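Local coordinates for acyl-CoA dehydrogenase (Slackia heliotrinireducens, PDB 4RM7), which is an acyl-CoA dehydrogenase-type protein, combining helical N- and C-terminal domains with a beta-rich middle domain in a four-chain assembly, at residues A86-N92 / Q207-P211; K204-S208 / Q357-Y362; Y22-F27 / E44-F49; L70-V74 / V247-A251. All blocks are in the same frame, centred on the assembly; numbering follows the deposited sequence. Where two conformers were deposited one is given.

Contact 1: residues A86-N92 / Q207-P211; sequences ACLPFQN and QSMLP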
# COMPACT_ATOMS: atom_id res chain seq x y z
N ALA A 86 -15.51 -2.32 -21.60
CA ALA A 86 -15.24 -3.70 -21.94
C ALA A 86 -13.91 -3.84 -22.64
O ALA A 86 -13.34 -2.86 -23.13
CB ALA A 86 -16.37 -4.28 -22.80
N CYS A 87 -13.42 -5.07 -22.68
CA CYS A 87 -12.26 -5.43 -23.47
C CYS A 87 -12.70 -5.73 -24.89
O CYS A 87 -13.42 -6.69 -25.11
CB CYS A 87 -11.55 -6.63 -22.87
SG CYS A 87 -9.94 -6.93 -23.61
N LEU A 88 -12.28 -4.91 -25.84
CA LEU A 88 -12.73 -5.04 -27.22
C LEU A 88 -11.65 -5.68 -28.10
O LEU A 88 -10.47 -5.64 -27.76
CB LEU A 88 -13.13 -3.65 -27.75
CG LEU A 88 -14.22 -2.94 -26.94
CD1 LEU A 88 -14.44 -1.55 -27.49
CD2 LEU A 88 -15.53 -3.74 -26.92
N PRO A 89 -12.05 -6.29 -29.23
CA PRO A 89 -11.10 -7.02 -30.09
C PRO A 89 -10.17 -6.12 -30.89
O PRO A 89 -9.18 -6.60 -31.46
CB PRO A 89 -12.01 -7.79 -31.07
CG PRO A 89 -13.40 -7.58 -30.62
CD PRO A 89 -13.42 -6.34 -29.77
N PHE A 90 -10.49 -4.83 -30.96
CA PHE A 90 -9.82 -3.93 -31.88
C PHE A 90 -8.33 -3.86 -31.68
O PHE A 90 -7.59 -3.98 -32.66
CB PHE A 90 -10.42 -2.53 -31.77
CG PHE A 90 -11.88 -2.50 -32.07
CD1 PHE A 90 -12.35 -3.02 -33.27
CD2 PHE A 90 -12.79 -2.03 -31.14
CE1 PHE A 90 -13.72 -3.03 -33.56
CE2 PHE A 90 -14.15 -2.03 -31.42
CZ PHE A 90 -14.62 -2.54 -32.63
N GLN A 91 -7.87 -3.69 -30.44
CA GLN A 91 -6.43 -3.57 -30.20
C GLN A 91 -5.70 -4.86 -30.62
O GLN A 91 -4.60 -4.79 -31.17
CB GLN A 91 -6.10 -3.19 -28.74
CG GLN A 91 -6.65 -4.07 -27.62
CD GLN A 91 -8.05 -3.65 -27.19
OE1 GLN A 91 -8.81 -3.10 -27.99
NE2 GLN A 91 -8.40 -3.92 -25.93
N ASN A 92 -6.31 -6.02 -30.40
CA ASN A 92 -5.67 -7.28 -30.80
C ASN A 92 -5.57 -7.39 -32.33
O ASN A 92 -4.58 -7.91 -32.84
CB ASN A 92 -6.41 -8.48 -30.22
CG ASN A 92 -5.78 -9.81 -30.62
OD1 ASN A 92 -6.31 -10.54 -31.45
ND2 ASN A 92 -4.63 -10.12 -30.04
N GLN A 207 -12.68 -10.55 -19.69
CA GLN A 207 -12.35 -10.34 -21.11
C GLN A 207 -13.01 -11.36 -22.00
O GLN A 207 -12.36 -11.96 -22.84
CB GLN A 207 -10.83 -10.36 -21.32
CG GLN A 207 -10.12 -9.32 -20.49
CD GLN A 207 -8.62 -9.43 -20.58
OE1 GLN A 207 -8.10 -10.25 -21.35
NE2 GLN A 207 -7.92 -8.62 -19.80
N SER A 208 -14.32 -11.53 -21.81
CA SER A 208 -15.13 -12.53 -22.50
C SER A 208 -15.07 -12.45 -24.03
O SER A 208 -15.14 -13.47 -24.71
CB SER A 208 -16.58 -12.39 -22.05
OG SER A 208 -16.71 -12.70 -20.67
N MSE A 209 -14.86 -11.26 -24.56
CA MSE A 209 -14.92 -11.05 -25.99
C MSE A 209 -13.61 -11.34 -26.64
O MSE A 209 -13.45 -11.14 -27.85
CB MSE A 209 -15.32 -9.62 -26.26
CG MSE A 209 -16.82 -9.51 -26.11
SE MSE A 209 -17.25 -7.69 -26.62
CE MSE A 209 -18.26 -7.13 -25.04
N LEU A 210 -12.65 -11.80 -25.87
CA LEU A 210 -11.37 -12.12 -26.43
C LEU A 210 -11.06 -13.55 -26.01
O LEU A 210 -10.15 -13.80 -25.22
CB LEU A 210 -10.34 -11.14 -25.87
CG LEU A 210 -9.04 -10.88 -26.62
CD1 LEU A 210 -9.31 -10.35 -28.02
CD2 LEU A 210 -8.17 -9.91 -25.85
N PRO A 211 -11.83 -14.50 -26.52
CA PRO A 211 -11.64 -15.90 -26.15
C PRO A 211 -10.33 -16.45 -26.65
O PRO A 211 -10.03 -16.31 -27.82
CB PRO A 211 -12.76 -16.60 -26.91
CG PRO A 211 -13.00 -15.74 -28.08
CD PRO A 211 -12.86 -14.35 -27.56
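C87 is the residue around which the bend at 207-211 gathers, and it touches with both of its side-chain atoms. Its CB lies against the aliphatic part of Q207 (CB to CG 3.9 Å). With SG anti to the backbone N (chi1 -169°), the sulfur can meet that same CG and, 4.1 Å away, CD2 of L210. The other methyl of L210 points across to the start of helix 90-103: CD1 approaches P89 CA at 4.3 Å, and N92 CB comes near it in the conformer given, the N92 side chain being modelled two ways.

Selenomethionine M209 meets the start of the 86-92 segment. Its CB rests on the C87 carbonyl, 3.7 Å from O, and the chain then runs extended through chi2 before bending at chi3 (-127°). The bend carries CE to within 4.1 Å of A86 CB, while SE meets L88 CD2 at 4.3 Å. Three consecutive side chains of 86-88 are thus touched by residues from one short loop, entirely through van der Waals contact.

Beyond the two segments, L41 also covers P89 and M209, and Y362 of helix 351-362 packs on C87 and Q207. Q207 to L210 form a type I beta turn, closed by L210 N to Q207 O (3.0 Å), within the loop between strands 197-202 and 212-221; it docks the beta-rich middle domain of the acyl-CoA dehydrogenase fold onto the linker entering helix 90-103.

Contact 2: residues K204-S208 / Q357-Y362; sequences KIGQS and QDCRGY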
# COMPACT_ATOMS: atom_id res chain seq x y z
N LYS A 204 -11.75 -17.67 -19.38
CA LYS A 204 -11.19 -16.81 -18.35
C LYS A 204 -12.29 -16.11 -17.58
O LYS A 204 -13.40 -16.06 -18.03
CB LYS A 204 -10.28 -15.78 -18.97
CG LYS A 204 -9.51 -16.25 -20.16
CD LYS A 204 -9.98 -15.51 -21.39
CE LYS A 204 -9.22 -14.22 -21.59
NZ LYS A 204 -9.56 -13.66 -22.91
N ILE A 205 -11.96 -15.57 -16.41
CA ILE A 205 -12.98 -14.95 -15.55
C ILE A 205 -13.36 -13.55 -16.08
O ILE A 205 -14.37 -12.98 -15.68
CB ILE A 205 -12.51 -14.82 -14.07
CG1 ILE A 205 -11.38 -13.78 -13.95
CG2 ILE A 205 -12.08 -16.17 -13.52
CD1 ILE A 205 -10.86 -13.57 -12.56
N GLY A 206 -12.54 -13.01 -16.98
CA GLY A 206 -12.83 -11.72 -17.58
C GLY A 206 -12.40 -11.68 -19.03
O GLY A 206 -11.84 -12.65 -19.55
N GLN A 207 -12.68 -10.55 -19.69
CA GLN A 207 -12.35 -10.34 -21.11
C GLN A 207 -13.01 -11.36 -22.00
O GLN A 207 -12.36 -11.96 -22.84
CB GLN A 207 -10.83 -10.36 -21.32
CG GLN A 207 -10.12 -9.32 -20.49
CD GLN A 207 -8.62 -9.43 -20.58
OE1 GLN A 207 -8.10 -10.25 -21.35
NE2 GLN A 207 -7.92 -8.62 -19.80
N SER A 208 -14.32 -11.53 -21.81
CA SER A 208 -15.13 -12.53 -22.50
C SER A 208 -15.07 -12.45 -24.03
O SER A 208 -15.14 -13.47 -24.71
CB SER A 208 -16.58 -12.39 -22.05
OG SER A 208 -16.71 -12.70 -20.67
N GLN A 357 -12.61 -7.27 -13.21
CA GLN A 357 -12.10 -8.54 -13.70
C GLN A 357 -11.23 -8.37 -14.94
O GLN A 357 -10.17 -8.98 -15.03
CB GLN A 357 -13.25 -9.48 -13.99
CG GLN A 357 -13.98 -9.92 -12.73
CD GLN A 357 -15.23 -10.73 -13.02
OE1 GLN A 357 -15.88 -10.57 -14.06
NE2 GLN A 357 -15.58 -11.59 -12.10
N ASP A 358 -11.67 -7.57 -15.90
CA ASP A 358 -10.87 -7.25 -17.08
C ASP A 358 -9.51 -6.70 -16.67
O ASP A 358 -8.45 -7.18 -17.12
CB ASP A 358 -11.56 -6.21 -17.99
CG ASP A 358 -12.81 -6.74 -18.66
OD1 ASP A 358 -12.98 -7.97 -18.77
OD2 ASP A 358 -13.64 -5.90 -19.08
N CYS A 359 -9.53 -5.69 -15.81
CA CYS A 359 -8.27 -5.02 -15.48
C CYS A 359 -7.29 -5.96 -14.77
O CYS A 359 -6.10 -5.91 -15.02
CB CYS A 359 -8.55 -3.79 -14.66
SG CYS A 359 -9.34 -2.47 -15.65
N ARG A 360 -7.81 -6.86 -13.94
CA ARG A 360 -6.96 -7.85 -13.28
C ARG A 360 -6.23 -8.68 -14.32
O ARG A 360 -5.09 -9.06 -14.10
CB ARG A 360 -7.78 -8.76 -12.37
CG ARG A 360 -6.93 -9.77 -11.59
CD ARG A 360 -6.11 -9.06 -10.53
NE ARG A 360 -5.09 -9.90 -9.87
CZ ARG A 360 -3.99 -10.36 -10.47
NH1 ARG A 360 -3.77 -10.09 -11.75
NH2 ARG A 360 -3.13 -11.10 -9.79
N GLY A 361 -6.90 -8.96 -15.43
CA GLY A 361 -6.33 -9.74 -16.52
C GLY A 361 -5.20 -9.02 -17.25
O GLY A 361 -4.24 -9.62 -17.71
N TYR A 362 -5.31 -7.70 -17.35
CA TYR A 362 -4.23 -6.92 -17.92
C TYR A 362 -2.90 -7.07 -17.17
O TYR A 362 -1.84 -6.83 -17.72
CB TYR A 362 -4.67 -5.46 -17.98
CG TYR A 362 -5.79 -5.21 -18.97
CD1 TYR A 362 -5.88 -5.96 -20.14
CD2 TYR A 362 -6.75 -4.25 -18.73
CE1 TYR A 362 -6.90 -5.74 -21.05
CE2 TYR A 362 -7.77 -4.01 -19.64
CZ TYR A 362 -7.83 -4.75 -20.80
OH TYR A 362 -8.85 -4.51 -21.70
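Two hydrogen bonds join Q207 to D358, one from its backbone and one from its side chain. The main-chain N donates to OD1 of D358 at 2.8 Å, reaching the carboxylate oxygen nearly in line with its C-O bond, though the bond is bent at the hydrogen (142°). The side-chain amide reaches past the carboxylate to the helix backbone, where NE2 donates to D358 O at 3.1 Å from a position tilted out of the carbonyl plane. That oxygen also accepts the helical bond from Y362 N, so two donors hold it.

What puts NE2 there is an extended chain beyond CG (chi2 174°), with the CG methylene passing D358 OD1 at 3.6 Å. The amide then lies obliquely against the Y362 ring, the planes 36° apart and NE2 3.3 Å from CE1. The ring's hydroxyl is hydrogen-bonded elsewhere, to E256 of helix 234-270.

Farther out, G206 brings its CA to 4.3 Å from CB of Q357, and the backbones run close. Y346 of the second subunit packs on I205 and Q207, and its hydroxyl bonds to Q357 O. Through the two Q207 bonds the middle-domain loop is fixed to helix 351-362 of the C-terminal domain, beside a subunit interface.

Contact 3: residues Y22-F27 / E44-F49; sequences YGEKYF and EVVKAF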
# COMPACT_ATOMS: atom_id res chain seq x y z
N TYR A 22 -19.13 6.86 -33.03
CA TYR A 22 -19.24 5.44 -33.34
C TYR A 22 -19.51 4.59 -32.10
O TYR A 22 -20.35 3.71 -32.13
CB TYR A 22 -17.96 4.96 -34.03
CG TYR A 22 -17.73 3.47 -34.03
CD1 TYR A 22 -18.44 2.65 -34.85
CD2 TYR A 22 -16.79 2.91 -33.19
CE1 TYR A 22 -18.24 1.29 -34.85
CE2 TYR A 22 -16.58 1.55 -33.19
CZ TYR A 22 -17.31 0.75 -34.02
OH TYR A 22 -17.10 -0.59 -34.01
N GLY A 23 -18.80 4.84 -31.02
CA GLY A 23 -18.95 4.05 -29.82
C GLY A 23 -20.30 4.17 -29.17
O GLY A 23 -20.90 3.21 -28.76
N GLU A 24 -20.77 5.40 -29.10
CA GLU A 24 -22.04 5.69 -28.50
C GLU A 24 -23.16 5.05 -29.27
O GLU A 24 -24.15 4.62 -28.71
CB GLU A 24 -22.24 7.19 -28.39
CG GLU A 24 -21.69 7.75 -27.10
CD GLU A 24 -21.67 9.25 -27.10
OE1 GLU A 24 -22.31 9.86 -27.96
OE2 GLU A 24 -21.00 9.82 -26.23
N LYS A 25 -23.02 5.04 -30.58
CA LYS A 25 -24.00 4.44 -31.46
C LYS A 25 -24.15 2.94 -31.28
O LYS A 25 -25.26 2.45 -31.24
CB LYS A 25 -23.61 4.74 -32.89
CG LYS A 25 -24.43 4.07 -33.96
CD LYS A 25 -24.23 4.80 -35.27
CE LYS A 25 -24.64 3.97 -36.47
NZ LYS A 25 -25.86 3.19 -36.17
N TYR A 26 -23.05 2.22 -31.19
CA TYR A 26 -23.14 0.77 -31.10
C TYR A 26 -23.03 0.19 -29.70
O TYR A 26 -23.70 -0.77 -29.39
CB TYR A 26 -22.09 0.12 -31.99
CG TYR A 26 -22.36 0.33 -33.46
CD1 TYR A 26 -23.35 -0.37 -34.11
CD2 TYR A 26 -21.61 1.22 -34.19
CE1 TYR A 26 -23.60 -0.18 -35.45
CE2 TYR A 26 -21.85 1.42 -35.52
CZ TYR A 26 -22.84 0.71 -36.14
OH TYR A 26 -23.07 0.92 -37.47
N PHE A 27 -22.18 0.76 -28.87
CA PHE A 27 -21.90 0.17 -27.59
C PHE A 27 -22.84 0.60 -26.49
O PHE A 27 -22.46 1.29 -25.57
CB PHE A 27 -20.45 0.40 -27.21
CG PHE A 27 -19.49 -0.17 -28.20
CD1 PHE A 27 -19.41 -1.52 -28.40
CD2 PHE A 27 -18.68 0.65 -28.94
CE1 PHE A 27 -18.54 -2.05 -29.32
CE2 PHE A 27 -17.80 0.13 -29.86
CZ PHE A 27 -17.73 -1.22 -30.05
N GLU A 44 -21.58 -6.09 -38.56
CA GLU A 44 -21.88 -4.69 -38.83
C GLU A 44 -21.03 -3.75 -37.98
O GLU A 44 -20.54 -2.72 -38.46
CB GLU A 44 -23.36 -4.42 -38.58
CG GLU A 44 -23.74 -2.98 -38.84
CD GLU A 44 -25.02 -2.57 -38.12
OE1 GLU A 44 -25.61 -3.43 -37.43
OE2 GLU A 44 -25.41 -1.39 -38.25
N VAL A 45 -20.84 -4.11 -36.71
CA VAL A 45 -20.11 -3.27 -35.77
C VAL A 45 -18.63 -3.27 -36.12
O VAL A 45 -17.95 -2.23 -36.12
CB VAL A 45 -20.31 -3.79 -34.34
CG1 VAL A 45 -19.40 -3.05 -33.36
CG2 VAL A 45 -21.77 -3.69 -33.93
N VAL A 46 -18.08 -4.45 -36.35
CA VAL A 46 -16.68 -4.56 -36.74
C VAL A 46 -16.39 -3.94 -38.09
O VAL A 46 -15.34 -3.36 -38.29
CB VAL A 46 -16.13 -5.99 -36.71
CG1 VAL A 46 -16.35 -6.62 -35.35
CG2 VAL A 46 -16.70 -6.81 -37.83
N LYS A 47 -17.29 -4.10 -39.04
CA LYS A 47 -17.06 -3.45 -40.32
C LYS A 47 -17.12 -1.93 -40.17
O LYS A 47 -16.35 -1.21 -40.80
CB LYS A 47 -18.09 -3.94 -41.34
CG LYS A 47 -18.16 -3.12 -42.62
CD LYS A 47 -17.02 -3.44 -43.55
CE LYS A 47 -17.26 -2.88 -44.95
NZ LYS A 47 -15.97 -2.72 -45.68
N ALA A 48 -18.02 -1.43 -39.33
CA ALA A 48 -18.16 0.01 -39.16
C ALA A 48 -16.88 0.61 -38.57
O ALA A 48 -16.55 1.76 -38.82
CB ALA A 48 -19.38 0.34 -38.28
N PHE A 49 -16.15 -0.19 -37.79
CA PHE A 49 -14.91 0.29 -37.18
C PHE A 49 -13.85 0.53 -38.24
O PHE A 49 -13.17 1.55 -38.19
CB PHE A 49 -14.39 -0.68 -36.12
CG PHE A 49 -12.99 -0.38 -35.67
CD1 PHE A 49 -12.76 0.57 -34.68
CD2 PHE A 49 -11.90 -1.03 -36.24
CE1 PHE A 49 -11.46 0.88 -34.25
CE2 PHE A 49 -10.58 -0.74 -35.82
CZ PHE A 49 -10.37 0.23 -34.82
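V45 and A48 form the apolar centre, met by aromatic side chains of 22-27. The V45 methyls divide the work: CG2 lies 3.7 Å from CD1 of Y26, and CG1 approaches CZ of F27 at 4.1 Å. The CB of A48, nearly one helical turn on, packs against both tyrosines, 3.7 Å from CE1 of Y22 and 3.9 Å from CE2 of Y26.

The Y22 ring, with CG anti to the backbone N (chi1 162°), extends across to the facing helix and also packs against F49 CB. Its hydroxyl donates to V45 O at 2.8 Å, coming from above the carbonyl plane (45° out of it). F49 N reaches the same oxygen from the opposite face in its ordinary helical bond, so a main-chain acceptor serves both helix and tyrosine.

At the exposed margin, Y26 OH makes a weak bond to E44 OE2 (3.4 Å). The carboxylate oxygen sits at the ring edge, in the ring plane, while the carboxylate itself stands about perpendicular to the ring.

W35 of the intervening helix 29-38 packs on V45, and L80 and F90 cover Y22 and F27. The axes of the short segments 22-26 and 44-49 run antiparallel (172°), 11.3 Å apart at closest: an antiparallel helix-helix packing, with aromatic side chains between, in the helical N-terminal domain.

Contact 4: residues L70-V74 / V247-A251; sequences LFAQV and VFTCA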
# COMPACT_ATOMS: atom_id res chain seq x y z
N LEU A 70 0.79 5.94 -33.37
CA LEU A 70 0.50 5.23 -32.11
C LEU A 70 -0.36 6.04 -31.11
O LEU A 70 -1.28 5.48 -30.51
CB LEU A 70 1.81 4.81 -31.43
CG LEU A 70 1.64 3.82 -30.28
CD1 LEU A 70 0.92 2.58 -30.71
CD2 LEU A 70 2.97 3.43 -29.75
N PHE A 71 -0.07 7.32 -30.93
CA PHE A 71 -0.88 8.15 -30.06
C PHE A 71 -2.33 8.14 -30.53
O PHE A 71 -3.24 8.02 -29.72
CB PHE A 71 -0.35 9.59 -30.01
CG PHE A 71 -1.11 10.47 -29.06
CD1 PHE A 71 -1.32 10.08 -27.74
CD2 PHE A 71 -1.60 11.70 -29.46
CE1 PHE A 71 -2.03 10.90 -26.84
CE2 PHE A 71 -2.32 12.54 -28.57
CZ PHE A 71 -2.52 12.14 -27.26
N ALA A 72 -2.53 8.25 -31.85
CA ALA A 72 -3.89 8.19 -32.40
C ALA A 72 -4.57 6.86 -32.08
O ALA A 72 -5.73 6.84 -31.66
CB ALA A 72 -3.86 8.41 -33.91
N GLN A 73 -3.85 5.77 -32.30
CA GLN A 73 -4.34 4.45 -31.97
C GLN A 73 -4.75 4.34 -30.50
O GLN A 73 -5.77 3.74 -30.16
CB GLN A 73 -3.29 3.40 -32.31
CG GLN A 73 -3.18 3.09 -33.78
CD GLN A 73 -2.02 2.15 -34.08
OE1 GLN A 73 -0.98 2.20 -33.39
NE2 GLN A 73 -2.19 1.28 -35.08
N VAL A 74 -3.93 4.93 -29.63
CA VAL A 74 -4.19 4.96 -28.21
C VAL A 74 -5.46 5.72 -27.86
O VAL A 74 -6.27 5.27 -27.03
CB VAL A 74 -2.99 5.58 -27.49
CG1 VAL A 74 -3.37 6.12 -26.12
CG2 VAL A 74 -1.90 4.55 -27.38
N VAL A 247 1.44 -1.08 -25.10
CA VAL A 247 0.83 0.24 -25.13
C VAL A 247 -0.69 0.11 -25.33
O VAL A 247 -1.48 0.71 -24.60
CB VAL A 247 1.44 1.14 -26.21
CG1 VAL A 247 0.84 2.53 -26.11
CG2 VAL A 247 2.97 1.21 -26.03
N PHE A 248 -1.08 -0.72 -26.29
CA PHE A 248 -2.48 -1.02 -26.55
C PHE A 248 -3.20 -1.52 -25.31
O PHE A 248 -4.29 -1.06 -25.00
CB PHE A 248 -2.59 -2.06 -27.66
CG PHE A 248 -2.20 -1.55 -29.00
CD1 PHE A 248 -2.03 -0.19 -29.20
CD2 PHE A 248 -1.98 -2.43 -30.06
CE1 PHE A 248 -1.66 0.29 -30.44
CE2 PHE A 248 -1.61 -1.96 -31.31
CZ PHE A 248 -1.44 -0.60 -31.50
N THR A 249 -2.58 -2.46 -24.62
CA THR A 249 -3.20 -3.06 -23.45
C THR A 249 -3.37 -2.04 -22.33
O THR A 249 -4.39 -2.00 -21.64
CB THR A 249 -2.38 -4.25 -22.96
OG1 THR A 249 -2.56 -5.32 -23.88
CG2 THR A 249 -2.85 -4.71 -21.61
N CYS A 250 -2.38 -1.17 -22.18
CA CYS A 250 -2.47 -0.15 -21.15
C CYS A 250 -3.52 0.91 -21.51
O CYS A 250 -4.26 1.36 -20.63
CB CYS A 250 -1.09 0.47 -20.90
SG CYS A 250 0.02 -0.75 -20.09
N ALA A 251 -3.61 1.28 -22.78
CA ALA A 251 -4.67 2.18 -23.22
C ALA A 251 -6.07 1.57 -22.95
O ALA A 251 -6.99 2.29 -22.55
CB ALA A 251 -4.50 2.50 -24.70
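The F248 ring and the Q73 amide are the flat groups here, and they stand nearly upright to each other, their planes 81° apart. OE1 of Q73 lies at the ring edge, in its plane and 3.4 Å from CZ, so the polar oxygen faces the ring's rim. The amide's other end is tied elsewhere: NE2 donates to V59 O, which helps fix the rotation of the group. L70 meets the same ring obliquely, its CD1 3.5 Å from CE1; CG anti to the backbone N (chi1 -168°) swings the branch toward F248.

Aliphatic groups continue the contact along the helices. V74 CG2 meets V247 CG1 at 3.6 Å, the two side chains at about a right angle, and L70 CD2 adds a looser touch to that V247 methyl. At the far end V74 CG1 rests on A251 CB, 4.0 Å away; consistent with the small A251 side chain, the CA atoms of V74 and A251 are 5.7 Å apart.

The axes of segments 70-74 and 247-251 come within 10.2 Å and cross at -32°. D310 of helix 282-311 accepts bonds from L70 N and F71 N at the start of helix 70-84; V302 flanks V74, M322 of helix 316-341 packs on V247, and L94 of helix 90-103 lies against Q73 and F248.

From the N terminus, contact 3 closes first, a short loop around helix 29-38 within the N-terminal domain. Helix 70-84 then opens contact 4 and the linker 86-92 opens contact 1. The chain next passes through the beta-rich middle domain, whose loop 204-211 opens contact 2 and closes contact 1, sharing Q207 and S208. Helix 234-270 closes contact 4, so contact 1 falls wholly within that longer loop, whereas contact 2, completed at 357-362, crosses it. F90 packs against Y22, F27 and F49, linking contacts 1 and 3; T249 touches Y362 between contacts 4 and 2. Together the longer-range contacts bind all three domains.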